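Local coordinates for thiol peroxidase (Aquifex aeolicus, PDB 2YZH), which probably reduces hydrogen peroxide and organic hydroperoxides to water and alcohols with electrons from thioredoxin, protecting the cell against oxidative stress, at residues T65-F70 with E157-V163; V82-D88 with V105-F111; K118-L122 with A133-F137. All blocks are in the same frame, centred on the assembly; numbering follows the deposited sequence.

Followed from the N terminus, the chain enters contact 1 on helix 61-73 and closes it only some 86 residues later, at the start of helix 160-170. Within that span, as loops within a loop, contact 2 closes first, pairing strands 80-86 and 106-109 around a helical connection; contact 3 follows it in series, joining residues 118-122 to the start of strand 135-139. No two cross. Contacts 2 and 3 both reach the same mixed sheet but do not touch; contact 3 does so through strand 135-139, against which the loop 118-122 packs. Contact 1 meets both: Thr67 packs on Val84, and Glu66 forms a salt bridge with Arg134.

Contact 1 (T65-F70 with E157-V163); sequences TETKKF and EPNYDEV
Lys69 reaches across to Glu157, where its NZ forms a salt bridge with OE1 at 3.0 Å, using the syn lone pair of that oxygen. Tyr160 OH donates to the anti lone pair of Glu157 OE1, 2.8 Å away, so two bonds hold a single carboxylate oxygen. The other acid of the contact, Glu66, is directed elsewhere: its OE1 pairs with Arg134, while its CD lies 3.5 Å from Pro158 CD.

The setting is that of the thioredoxin fold on which peroxiredoxins are built. Helix 61-73 carries Cys63, the predicted peroxidatic cysteine, and packs here against the first turn of the C-terminal helix, whose N-cap is Asn159: its OD1 accepts from Glu162 N at 2.9 Å.

Apolar packing completes the interface. With CG anti to the backbone N (chi1 -160°), the Lys69 chain runs out over Tyr160 and sets CD 3.3 Å from the ring centroid, a CH-pi contact over one face; a bend at chi3 then turns NZ to the carboxylate. Pro158 CG lies above the opposite face, holding the ring flat. The edge of Tyr160 is turned to a face of Phe70 in a T-shaped pair, centroids 5.1 Å apart and planes at 61°. Farther along, Val163 CG1 comes within 4.0 Å of Phe70 CE1, and the valine rests on Val136 and Ile138 of the sheet.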
ATOM      1  N   THR D  65      18.661   0.729  21.860  1.00 22.45           N
ATOM      2  CA  THR D  65      19.639  -0.099  22.558  1.00 21.22           C
ATOM      3  C   THR D  65      20.149  -1.217  21.656  1.00 21.61           C
ATOM      4  O   THR D  65      21.352  -1.502  21.614  1.00 21.79           O
ATOM      5  CB  THR D  65      19.016  -0.729  23.827  1.00 23.24           C
ATOM      6  OG1 THR D  65      18.750   0.302  24.784  1.00 24.22           O
ATOM      7  CG2 THR D  65      19.954  -1.759  24.433  1.00 21.49           C
ATOM      8  N   GLU D  66      19.231  -1.852  20.934  1.00 18.25           N
ATOM      9  CA  GLU D  66      19.603  -2.938  20.038  1.00 18.09           C
ATOM     10  C   GLU D  66      20.544  -2.431  18.946  1.00 16.97           C
ATOM     11  O   GLU D  66      21.565  -3.052  18.657  1.00 16.73           O
ATOM     12  CB  GLU D  66      18.359  -3.542  19.384  1.00 18.26           C
ATOM     13  CG  GLU D  66      18.646  -4.829  18.631  1.00 20.28           C
ATOM     14  CD  GLU D  66      17.494  -5.273  17.749  1.00 19.57           C
ATOM     15  OE1 GLU D  66      16.332  -4.953  18.070  1.00 18.47           O
ATOM     16  OE2 GLU D  66      17.757  -5.957  16.741  1.00 19.39           O
ATOM     17  N   THR D  67      20.190  -1.298  18.345  1.00 18.32           N
ATOM     18  CA  THR D  67      20.994  -0.711  17.277  1.00 19.71           C
ATOM     19  C   THR D  67      22.385  -0.286  17.748  1.00 21.37           C
ATOM     20  O   THR D  67      23.373  -0.484  17.035  1.00 21.70           O
ATOM     21  CB  THR D  67      20.277   0.499  16.655  1.00 20.73           C
ATOM     22  OG1 THR D  67      18.972   0.100  16.218  1.00 18.77           O
ATOM     23  CG2 THR D  67      21.065   1.027  15.455  1.00 18.78           C
ATOM     24  N   LYS D  68      22.474   0.299  18.938  1.00 22.33           N
ATOM     25  CA  LYS D  68      23.775   0.708  19.459  1.00 24.26           C
ATOM     26  C   LYS D  68      24.644  -0.515  19.713  1.00 24.51           C
ATOM     27  O   LYS D  68      25.841  -0.504  19.434  1.00 23.41           O
ATOM     28  CB  LYS D  68      23.627   1.494  20.768  1.00 27.64           C
ATOM     29  CG  LYS D  68      23.074   2.894  20.598  1.00 32.58           C
ATOM     30  CD  LYS D  68      23.858   3.676  19.547  1.00 37.68           C
ATOM     31  CE  LYS D  68      25.301   3.958  19.957  1.00 39.56           C
ATOM     32  NZ  LYS D  68      25.412   5.101  20.914  1.00 41.21           N
ATOM     33  N   LYS D  69      24.029  -1.575  20.232  1.00 24.63           N
ATOM     34  CA  LYS D  69      24.747  -2.803  20.541  1.00 26.51           C
ATOM     35  C   LYS D  69      25.283  -3.475  19.277  1.00 26.17           C
ATOM     36  O   LYS D  69      26.414  -3.963  19.257  1.00 25.57           O
ATOM     37  CB  LYS D  69      23.835  -3.759  21.320  1.00 29.13           C
ATOM     38  CG  LYS D  69      24.588  -4.836  22.097  1.00 35.14           C
ATOM     39  CD  LYS D  69      23.705  -5.498  23.157  1.00 37.03           C
ATOM     40  CE  LYS D  69      23.185  -4.486  24.180  1.00 39.54           C
ATOM     41  NZ  LYS D  69      22.308  -5.109  25.221  1.00 38.84           N
ATOM     42  N   PHE D  70      24.480  -3.502  18.218  1.00 23.84           N
ATOM     43  CA  PHE D  70      24.937  -4.104  16.970  1.00 23.16           C
ATOM     44  C   PHE D  70      26.015  -3.236  16.329  1.00 21.73           C
ATOM     45  O   PHE D  70      26.943  -3.748  15.709  1.00 21.88           O
ATOM     46  CB  PHE D  70      23.772  -4.301  15.997  1.00 23.24           C
ATOM     47  CG  PHE D  70      23.109  -5.646  16.117  1.00 22.30           C
ATOM     48  CD1 PHE D  70      23.839  -6.811  15.899  1.00 21.98           C
ATOM     49  CD2 PHE D  70      21.765  -5.751  16.455  1.00 21.52           C
ATOM     50  CE1 PHE D  70      23.239  -8.063  16.018  1.00 21.63           C
ATOM     51  CE2 PHE D  70      21.157  -6.996  16.574  1.00 20.22           C
ATOM     52  CZ  PHE D  70      21.896  -8.155  16.355  1.00 21.24           C
ATOM     53  N   GLU D 157      14.969  -7.807  23.700  1.00 18.57           N
ATOM     54  CA  GLU D 157      16.107  -7.615  22.808  1.00 20.05           C
ATOM     55  C   GLU D 157      16.450  -8.968  22.199  1.00 18.34           C
ATOM     56  O   GLU D 157      16.101 -10.011  22.752  1.00 19.28           O
ATOM     57  CB  GLU D 157      17.304  -7.062  23.590  1.00 18.83           C
ATOM     58  CG  GLU D 157      17.104  -5.643  24.105  1.00 23.03           C
ATOM     59  CD  GLU D 157      18.250  -5.174  24.984  1.00 25.90           C
ATOM     60  OE1 GLU D 157      19.412  -5.241  24.530  1.00 26.65           O
ATOM     61  OE2 GLU D 157      17.988  -4.738  26.127  1.00 28.87           O
ATOM     62  N   PRO D 158      17.127  -8.978  21.041  1.00 19.07           N
ATOM     63  CA  PRO D 158      17.478 -10.256  20.420  1.00 18.33           C
ATOM     64  C   PRO D 158      18.725 -10.862  21.054  1.00 20.75           C
ATOM     65  O   PRO D 158      19.322 -10.266  21.951  1.00 19.62           O
ATOM     66  CB  PRO D 158      17.718  -9.870  18.967  1.00 20.35           C
ATOM     67  CG  PRO D 158      18.367  -8.536  19.104  1.00 17.58           C
ATOM     68  CD  PRO D 158      17.519  -7.849  20.174  1.00 18.29           C
ATOM     69  N   ASN D 159      19.097 -12.050  20.589  1.00 22.08           N
ATOM     70  CA  ASN D 159      20.299 -12.726  21.057  1.00 24.29           C
ATOM     71  C   ASN D 159      21.399 -12.207  20.132  1.00 24.45           C
ATOM     72  O   ASN D 159      21.484 -12.607  18.972  1.00 22.21           O
ATOM     73  CB  ASN D 159      20.163 -14.239  20.895  1.00 27.86           C
ATOM     74  CG  ASN D 159      21.378 -14.993  21.405  1.00 31.30           C
ATOM     75  OD1 ASN D 159      22.520 -14.607  21.144  1.00 35.27           O
ATOM     76  ND2 ASN D 159      21.138 -16.083  22.124  1.00 33.89           N
ATOM     77  N   TYR D 160      22.231 -11.310  20.649  1.00 25.14           N
ATOM     78  CA  TYR D 160      23.303 -10.706  19.865  1.00 25.67           C
ATOM     79  C   TYR D 160      24.445 -11.650  19.487  1.00 26.32           C
ATOM     80  O   TYR D 160      24.814 -11.750  18.318  1.00 25.58           O
ATOM     81  CB  TYR D 160      23.858  -9.502  20.624  1.00 25.31           C
ATOM     82  CG  TYR D 160      22.820  -8.447  20.934  1.00 24.52           C
ATOM     83  CD1 TYR D 160      22.459  -7.489  19.980  1.00 23.41           C
ATOM     84  CD2 TYR D 160      22.198  -8.402  22.180  1.00 25.07           C
ATOM     85  CE1 TYR D 160      21.505  -6.510  20.267  1.00 24.47           C
ATOM     86  CE2 TYR D 160      21.241  -7.429  22.476  1.00 23.77           C
ATOM     87  CZ  TYR D 160      20.903  -6.485  21.516  1.00 23.89           C
ATOM     88  OH  TYR D 160      19.985  -5.508  21.818  1.00 23.58           O
ATOM     89  N   ASP D 161      25.004 -12.341  20.475  1.00 28.74           N
ATOM     90  CA  ASP D 161      26.118 -13.253  20.238  1.00 29.60           C
ATOM     91  C   ASP D 161      25.852 -14.270  19.136  1.00 28.42           C
ATOM     92  O   ASP D 161      26.717 -14.525  18.300  1.00 27.68           O
ATOM     93  CB  ASP D 161      26.476 -13.995  21.530  1.00 33.15           C
ATOM     94  CG  ASP D 161      26.885 -13.055  22.643  1.00 37.32           C
ATOM     95  OD1 ASP D 161      27.781 -12.214  22.408  1.00 38.17           O
ATOM     96  OD2 ASP D 161      26.312 -13.160  23.750  1.00 39.31           O
ATOM     97  N   GLU D 162      24.657 -14.850  19.142  1.00 28.11           N
ATOM     98  CA  GLU D 162      24.286 -15.850  18.148  1.00 29.08           C
ATOM     99  C   GLU D 162      24.467 -15.312  16.731  1.00 26.59           C
ATOM    100  O   GLU D 162      24.957 -16.011  15.846  1.00 27.73           O
ATOM    101  CB  GLU D 162      22.833 -16.288  18.364  1.00 30.34           C
ATOM    102  CG  GLU D 162      22.380 -17.420  17.460  1.00 35.25           C
ATOM    103  CD  GLU D 162      20.987 -17.916  17.801  1.00 37.66           C
ATOM    104  OE1 GLU D 162      20.787 -18.403  18.936  1.00 40.29           O
ATOM    105  OE2 GLU D 162      20.090 -17.816  16.938  1.00 36.78           O
ATOM    106  N   VAL D 163      24.070 -14.064  16.524  1.00 26.29           N
ATOM    107  CA  VAL D 163      24.197 -13.434  15.218  1.00 24.77           C
ATOM    108  C   VAL D 163      25.677 -13.286  14.857  1.00 25.97           C
ATOM    109  O   VAL D 163      26.122 -13.754  13.807  1.00 25.78           O
ATOM    110  CB  VAL D 163      23.529 -12.042  15.215  1.00 23.59           C
ATOM    111  CG1 VAL D 163      23.711 -11.384  13.868  1.00 22.70           C
ATOM    112  CG2 VAL D 163      22.044 -12.172  15.547  1.00 22.60           C
TER

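Contact 2 (V82-D88 with V105-F111); sequences VTVVSMD and VTVASDF
Val84 is held through both of its backbone polar atoms: its N donates to Thr106 O at 2.7 Å, and its O accepts from Ala108 N at 2.9 Å. Thr106 N to Val82 O and Asp110 N to Ser86 O extend this parallel pairing to either end, while the bond from Ser86 N to Ala108 O is weak at 3.3 Å. On one face of the sheet Thr83 CG2 meets Ala108 CB at 3.9 Å. At the start of the pair Val82 CG1 and Val105 CG1 touch at 3.8 Å.

Helix 90-100 connects these two parallel strands in a beta-alpha-beta crossover, and Val107 packs on that helix at Cys97, the predicted disulfide partner of Cys63; the disulfide is not formed here.

At the C-terminal ends of the strands the side chains take over. Ser86 OG accepts from Asp88 N in an ST turn, and Ser109 OG makes another with Phe111 N at 3.2 Å. Met87, bent at chi2 and chi3 (-55° and -86°), brings SD to 3.6 Å from Asp110 O. Outermost, Ser57 and Leu58 bind the Asp88 carboxylate, Asp115 and Met116 give backbone N-H groups to that of Asp110, and Leu89 of the second subunit packs on Met87.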
ATOM      1  N   VAL D  82      25.820  -4.603   7.147  1.00 22.23           N
ATOM      2  CA  VAL D  82      24.733  -4.620   8.126  1.00 20.28           C
ATOM      3  C   VAL D  82      23.781  -3.435   7.997  1.00 18.90           C
ATOM      4  O   VAL D  82      24.201  -2.278   8.006  1.00 18.08           O
ATOM      5  CB  VAL D  82      25.305  -4.648   9.568  1.00 20.80           C
ATOM      6  CG1 VAL D  82      24.188  -4.812  10.576  1.00 19.59           C
ATOM      7  CG2 VAL D  82      26.308  -5.778   9.701  1.00 20.27           C
ATOM      8  N   THR D  83      22.488  -3.731   7.897  1.00 17.67           N
ATOM      9  CA  THR D  83      21.479  -2.692   7.761  1.00 14.44           C
ATOM     10  C   THR D  83      20.345  -2.882   8.764  1.00 13.60           C
ATOM     11  O   THR D  83      19.797  -3.978   8.880  1.00 15.33           O
ATOM     12  CB  THR D  83      20.860  -2.698   6.346  1.00 14.39           C
ATOM     13  OG1 THR D  83      21.897  -2.629   5.356  1.00 16.92           O
ATOM     14  CG2 THR D  83      19.927  -1.504   6.170  1.00 16.19           C
ATOM     15  N   VAL D  84      20.008  -1.820   9.491  1.00 14.72           N
ATOM     16  CA  VAL D  84      18.896  -1.851  10.448  1.00 14.73           C
ATOM     17  C   VAL D  84      17.712  -1.232   9.708  1.00 14.54           C
ATOM     18  O   VAL D  84      17.798  -0.094   9.251  1.00 16.46           O
ATOM     19  CB  VAL D  84      19.196  -1.010  11.710  1.00 16.73           C
ATOM     20  CG1 VAL D  84      17.975  -0.994  12.626  1.00 15.38           C
ATOM     21  CG2 VAL D  84      20.390  -1.597  12.456  1.00 19.33           C
ATOM     22  N   VAL D  85      16.612  -1.970   9.589  1.00 13.17           N
ATOM     23  CA  VAL D  85      15.446  -1.481   8.852  1.00 12.31           C
ATOM     24  C   VAL D  85      14.181  -1.318   9.687  1.00 12.89           C
ATOM     25  O   VAL D  85      13.850  -2.182  10.496  1.00 12.06           O
ATOM     26  CB  VAL D  85      15.118  -2.430   7.677  1.00 11.43           C
ATOM     27  CG1 VAL D  85      13.931  -1.892   6.872  1.00 12.49           C
ATOM     28  CG2 VAL D  85      16.339  -2.584   6.786  1.00 11.65           C
ATOM     29  N   SER D  86      13.472  -0.215   9.473  1.00 13.27           N
ATOM     30  CA  SER D  86      12.228   0.047  10.193  1.00 13.76           C
ATOM     31  C   SER D  86      11.309   0.893   9.325  1.00 14.19           C
ATOM     32  O   SER D  86      11.687   1.320   8.227  1.00 16.33           O
ATOM     33  CB  SER D  86      12.502   0.802  11.492  1.00 12.75           C
ATOM     34  OG  SER D  86      12.745   2.170  11.219  1.00 13.79           O
ATOM     35  N   MET D  87      10.103   1.145   9.821  1.00 12.60           N
ATOM     36  CA  MET D  87       9.149   1.955   9.083  1.00 13.22           C
ATOM     37  C   MET D  87       9.296   3.436   9.430  1.00 12.59           C
ATOM     38  O   MET D  87       8.496   4.250   8.989  1.00 13.31           O
ATOM     39  CB  MET D  87       7.715   1.496   9.373  1.00 16.20           C
ATOM     40  CG  MET D  87       7.390   0.098   8.858  1.00 15.63           C
ATOM     41  SD  MET D  87       7.713  -0.072   7.089  1.00 19.55           S
ATOM     42  CE  MET D  87       6.180   0.518   6.382  1.00 18.47           C
ATOM     43  N   ASP D  88      10.307   3.780  10.222  1.00 13.88           N
ATOM     44  CA  ASP D  88      10.549   5.183  10.585  1.00 14.67           C
ATOM     45  C   ASP D  88      10.844   5.938   9.299  1.00 15.54           C
ATOM     46  O   ASP D  88      11.444   5.372   8.390  1.00 15.70           O
ATOM     47  CB  ASP D  88      11.797   5.329  11.465  1.00 16.80           C
ATOM     48  CG  ASP D  88      11.659   4.663  12.814  1.00 16.81           C
ATOM     49  OD1 ASP D  88      10.737   5.032  13.566  1.00 16.88           O
ATOM     50  OD2 ASP D  88      12.484   3.780  13.122  1.00 19.78           O
ATOM     51  N   VAL D 105      27.117   0.636  11.095  1.00 22.83           N
ATOM     52  CA  VAL D 105      26.006  -0.025  10.432  1.00 21.03           C
ATOM     53  C   VAL D 105      25.174   1.031   9.724  1.00 20.80           C
ATOM     54  O   VAL D 105      25.284   2.222  10.019  1.00 21.37           O
ATOM     55  CB  VAL D 105      25.111  -0.799  11.431  1.00 23.26           C
ATOM     56  CG1 VAL D 105      25.932  -1.864  12.140  1.00 22.58           C
ATOM     57  CG2 VAL D 105      24.492   0.150  12.430  1.00 22.13           C
ATOM     58  N   THR D 106      24.354   0.589   8.780  1.00 19.46           N
ATOM     59  CA  THR D 106      23.500   1.492   8.023  1.00 18.93           C
ATOM     60  C   THR D 106      22.058   1.373   8.513  1.00 18.89           C
ATOM     61  O   THR D 106      21.585   0.276   8.811  1.00 19.52           O
ATOM     62  CB  THR D 106      23.531   1.140   6.513  1.00 21.62           C
ATOM     63  OG1 THR D 106      24.870   1.260   6.017  1.00 21.37           O
ATOM     64  CG2 THR D 106      22.613   2.064   5.724  1.00 22.25           C
ATOM     65  N   VAL D 107      21.372   2.501   8.635  1.00 17.12           N
ATOM     66  CA  VAL D 107      19.973   2.476   9.029  1.00 18.69           C
ATOM     67  C   VAL D 107      19.230   2.836   7.748  1.00 18.45           C
ATOM     68  O   VAL D 107      19.714   3.640   6.953  1.00 18.40           O
ATOM     69  CB  VAL D 107      19.640   3.513  10.131  1.00 20.44           C
ATOM     70  CG1 VAL D 107      20.417   3.194  11.397  1.00 23.07           C
ATOM     71  CG2 VAL D 107      19.958   4.922   9.647  1.00 25.22           C
ATOM     72  N   ALA D 108      18.076   2.224   7.525  1.00 16.58           N
ATOM     73  CA  ALA D 108      17.310   2.521   6.325  1.00 14.76           C
ATOM     74  C   ALA D 108      15.827   2.362   6.614  1.00 14.71           C
ATOM     75  O   ALA D 108      15.437   1.604   7.505  1.00 14.38           O
ATOM     76  CB  ALA D 108      17.739   1.605   5.191  1.00 17.08           C
ATOM     77  N   SER D 109      15.013   3.084   5.853  1.00 13.95           N
ATOM     78  CA  SER D 109      13.567   3.075   6.020  1.00 12.77           C
ATOM     79  C   SER D 109      12.837   2.290   4.945  1.00 13.49           C
ATOM     80  O   SER D 109      13.182   2.361   3.764  1.00 11.63           O
ATOM     81  CB  SER D 109      13.043   4.510   6.025  1.00 12.44           C
ATOM     82  OG  SER D 109      11.630   4.525   6.087  1.00 12.36           O
ATOM     83  N   ASP D 110      11.799   1.570   5.359  1.00 13.96           N
ATOM     84  CA  ASP D 110      11.007   0.769   4.431  1.00 13.55           C
ATOM     85  C   ASP D 110       9.632   1.409   4.210  1.00 14.11           C
ATOM     86  O   ASP D 110       8.702   0.767   3.725  1.00 12.64           O
ATOM     87  CB  ASP D 110      10.854  -0.650   4.995  1.00 13.31           C
ATOM     88  CG  ASP D 110      10.267  -1.618   3.990  1.00 15.87           C
ATOM     89  OD1 ASP D 110      10.544  -1.457   2.782  1.00 13.27           O
ATOM     90  OD2 ASP D 110       9.548  -2.551   4.411  1.00 16.07           O
ATOM     91  N   PHE D 111       9.514   2.690   4.546  1.00 12.00           N
ATOM     92  CA  PHE D 111       8.244   3.391   4.411  1.00 11.69           C
ATOM     93  C   PHE D 111       7.700   3.474   2.992  1.00 11.83           C
ATOM     94  O   PHE D 111       6.490   3.450   2.788  1.00 10.39           O
ATOM     95  CB  PHE D 111       8.363   4.823   4.969  1.00 12.63           C
ATOM     96  CG  PHE D 111       8.745   5.859   3.930  1.00 13.23           C
ATOM     97  CD1 PHE D 111       7.762   6.575   3.246  1.00 12.81           C
ATOM     98  CD2 PHE D 111      10.083   6.091   3.616  1.00 12.93           C
ATOM     99  CE1 PHE D 111       8.103   7.511   2.264  1.00 10.67           C
ATOM    100  CE2 PHE D 111      10.439   7.026   2.633  1.00 13.14           C
ATOM    101  CZ  PHE D 111       9.447   7.736   1.957  1.00 11.71           C
TER

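Contact 3 (K118-L122 with A133-F137); sequences KYGVL and ARAVF
Tyr119 points the edge of its ring at a face of Phe137, a T-shaped pair with centroids 5.0 Å apart and planes at 66°. Tyr119 CD2 does the touching: it stands over the centre of the Phe137 ring, 3.8 Å from Phe137 CD2 and at much the same distance from the other ring carbons. A second group meets that ring from a different direction. Val121 CG1 lies at its edge, close to the ring plane and 3.7 Å from Phe137 CZ, and also reaches Ala135 CB at 3.9 Å. With chi1 at -65°, this methyl is anti to the carbonyl carbon of its own residue, which directs it into the angle between alanine and ring. Face and edge contacts together limit the ring's movement, and replacing the phenylalanine with an alanine would probably leave Tyr119 CD2 with no ring to stand over and open a gap beside Val121 CG1, which would keep only Ala135 of these partners.

The other end of the contact is sparser. Val121 CB and Ala133 CB are 4.5 Å apart, and the join there depends chiefly on the backbone: Ala133 N donates to Val121 O at 2.8 Å, with an N-H...O angle of 163°. Even this looser end is buried rather than open to solvent.

Tyr119 OH is hydrogen-bonded to Pro28 O. Lys118 NZ forms salt bridges with Asp115 of its own chain and with Asp115 of the third subunit. Behind the contact, strand 135-139 runs antiparallel between strands 49-54 and 145-150; Phe137 pairs through its backbone with Ile52 on one and packs its side chain against Val148 on the other.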
ATOM      1  N   LYS D 118       7.816  -8.912   2.581  1.00  8.99           N
ATOM      2  CA  LYS D 118       8.282 -10.106   1.880  1.00 10.18           C
ATOM      3  C   LYS D 118       9.146 -11.005   2.756  1.00 10.83           C
ATOM      4  O   LYS D 118       9.460 -12.134   2.375  1.00 10.77           O
ATOM      5  CB  LYS D 118       9.050  -9.708   0.611  1.00 10.93           C
ATOM      6  CG  LYS D 118       8.158  -9.049  -0.440  1.00 11.01           C
ATOM      7  CD  LYS D 118       8.974  -8.369  -1.525  1.00 11.23           C
ATOM      8  CE  LYS D 118       8.057  -7.646  -2.504  1.00 12.00           C
ATOM      9  NZ  LYS D 118       8.819  -6.732  -3.397  1.00  9.68           N
ATOM     10  N   TYR D 119       9.522 -10.504   3.929  1.00  9.55           N
ATOM     11  CA  TYR D 119      10.334 -11.273   4.862  1.00 10.97           C
ATOM     12  C   TYR D 119       9.487 -11.852   5.989  1.00 12.43           C
ATOM     13  O   TYR D 119      10.010 -12.475   6.915  1.00 12.37           O
ATOM     14  CB  TYR D 119      11.459 -10.406   5.444  1.00  9.34           C
ATOM     15  CG  TYR D 119      12.682 -10.300   4.547  1.00 11.60           C
ATOM     16  CD1 TYR D 119      12.657  -9.542   3.379  1.00 10.74           C
ATOM     17  CD2 TYR D 119      13.862 -10.973   4.869  1.00 12.18           C
ATOM     18  CE1 TYR D 119      13.782  -9.455   2.550  1.00 12.18           C
ATOM     19  CE2 TYR D 119      14.987 -10.894   4.048  1.00 13.73           C
ATOM     20  CZ  TYR D 119      14.940 -10.134   2.892  1.00 11.88           C
ATOM     21  OH  TYR D 119      16.052 -10.067   2.078  1.00 13.82           O
ATOM     22  N   GLY D 120       8.176 -11.638   5.908  1.00 11.43           N
ATOM     23  CA  GLY D 120       7.275 -12.164   6.916  1.00 12.55           C
ATOM     24  C   GLY D 120       7.346 -11.505   8.282  1.00 12.41           C
ATOM     25  O   GLY D 120       6.965 -12.117   9.280  1.00 11.64           O
ATOM     26  N   VAL D 121       7.814 -10.261   8.339  1.00 10.74           N
ATOM     27  CA  VAL D 121       7.918  -9.568   9.616  1.00 10.98           C
ATOM     28  C   VAL D 121       6.976  -8.376   9.772  1.00 10.64           C
ATOM     29  O   VAL D 121       7.072  -7.631  10.745  1.00 11.69           O
ATOM     30  CB  VAL D 121       9.382  -9.131   9.895  1.00 13.85           C
ATOM     31  CG1 VAL D 121      10.264 -10.366  10.045  1.00 15.41           C
ATOM     32  CG2 VAL D 121       9.902  -8.256   8.771  1.00 12.27           C
ATOM     33  N   LEU D 122       6.055  -8.194   8.829  1.00 10.86           N
ATOM     34  CA  LEU D 122       5.094  -7.097   8.940  1.00 10.09           C
ATOM     35  C   LEU D 122       4.010  -7.529   9.928  1.00 10.58           C
ATOM     36  O   LEU D 122       3.382  -8.575   9.744  1.00 11.31           O
ATOM     37  CB  LEU D 122       4.450  -6.796   7.582  1.00 11.71           C
ATOM     38  CG  LEU D 122       3.419  -5.664   7.603  1.00 13.04           C
ATOM     39  CD1 LEU D 122       4.113  -4.349   7.941  1.00 11.14           C
ATOM     40  CD2 LEU D 122       2.722  -5.574   6.251  1.00 13.30           C
ATOM     41  N   ALA D 133       8.280  -6.297  12.915  1.00 11.11           N
ATOM     42  CA  ALA D 133       8.606  -7.021  14.143  1.00 13.87           C
ATOM     43  C   ALA D 133      10.128  -7.061  14.282  1.00 14.90           C
ATOM     44  O   ALA D 133      10.860  -6.776  13.326  1.00 14.87           O
ATOM     45  CB  ALA D 133       8.044  -8.437  14.093  1.00 14.41           C
ATOM     46  N   ARG D 134      10.604  -7.421  15.471  1.00 14.71           N
ATOM     47  CA  ARG D 134      12.036  -7.471  15.736  1.00 14.50           C
ATOM     48  C   ARG D 134      12.614  -8.798  15.265  1.00 14.38           C
ATOM     49  O   ARG D 134      12.304  -9.862  15.815  1.00 13.43           O
ATOM     50  CB  ARG D 134      12.285  -7.276  17.234  1.00 14.80           C
ATOM     51  CG  ARG D 134      13.717  -6.908  17.610  1.00 16.71           C
ATOM     52  CD  ARG D 134      13.842  -6.737  19.128  1.00 13.97           C
ATOM     53  NE  ARG D 134      12.830  -5.827  19.667  1.00 14.96           N
ATOM     54  CZ  ARG D 134      12.800  -4.516  19.445  1.00 17.47           C
ATOM     55  NH1 ARG D 134      13.733  -3.946  18.690  1.00 17.50           N
ATOM     56  NH2 ARG D 134      11.831  -3.775  19.963  1.00 16.88           N
ATOM     57  N   ALA D 135      13.455  -8.739  14.239  1.00 11.70           N
ATOM     58  CA  ALA D 135      14.054  -9.947  13.696  1.00 13.33           C
ATOM     59  C   ALA D 135      15.434  -9.687  13.115  1.00 14.38           C
ATOM     60  O   ALA D 135      15.843  -8.537  12.938  1.00 16.40           O
ATOM     61  CB  ALA D 135      13.151 -10.530  12.619  1.00 12.62           C
ATOM     62  N   VAL D 136      16.140 -10.771  12.825  1.00 14.47           N
ATOM     63  CA  VAL D 136      17.467 -10.698  12.237  1.00 15.06           C
ATOM     64  C   VAL D 136      17.595 -11.753  11.160  1.00 15.12           C
ATOM     65  O   VAL D 136      17.216 -12.905  11.358  1.00 16.88           O
ATOM     66  CB  VAL D 136      18.577 -10.935  13.277  1.00 13.21           C
ATOM     67  CG1 VAL D 136      19.945 -10.875  12.589  1.00 16.70           C
ATOM     68  CG2 VAL D 136      18.497  -9.888  14.366  1.00 14.14           C
ATOM     69  N   PHE D 137      18.125 -11.345  10.012  1.00 14.29           N
ATOM     70  CA  PHE D 137      18.327 -12.243   8.890  1.00 15.40           C
ATOM     71  C   PHE D 137      19.771 -12.106   8.463  1.00 16.41           C
ATOM     72  O   PHE D 137      20.329 -11.017   8.511  1.00 15.52           O
ATOM     73  CB  PHE D 137      17.447 -11.838   7.701  1.00 14.14           C
ATOM     74  CG  PHE D 137      15.981 -11.887   7.990  1.00 14.27           C
ATOM     75  CD1 PHE D 137      15.284 -13.084   7.904  1.00 14.27           C
ATOM     76  CD2 PHE D 137      15.306 -10.739   8.395  1.00 14.17           C
ATOM     77  CE1 PHE D 137      13.927 -13.145   8.225  1.00 14.08           C
ATOM     78  CE2 PHE D 137      13.955 -10.790   8.719  1.00 15.19           C
ATOM     79  CZ  PHE D 137      13.266 -11.998   8.633  1.00 13.56           C
TER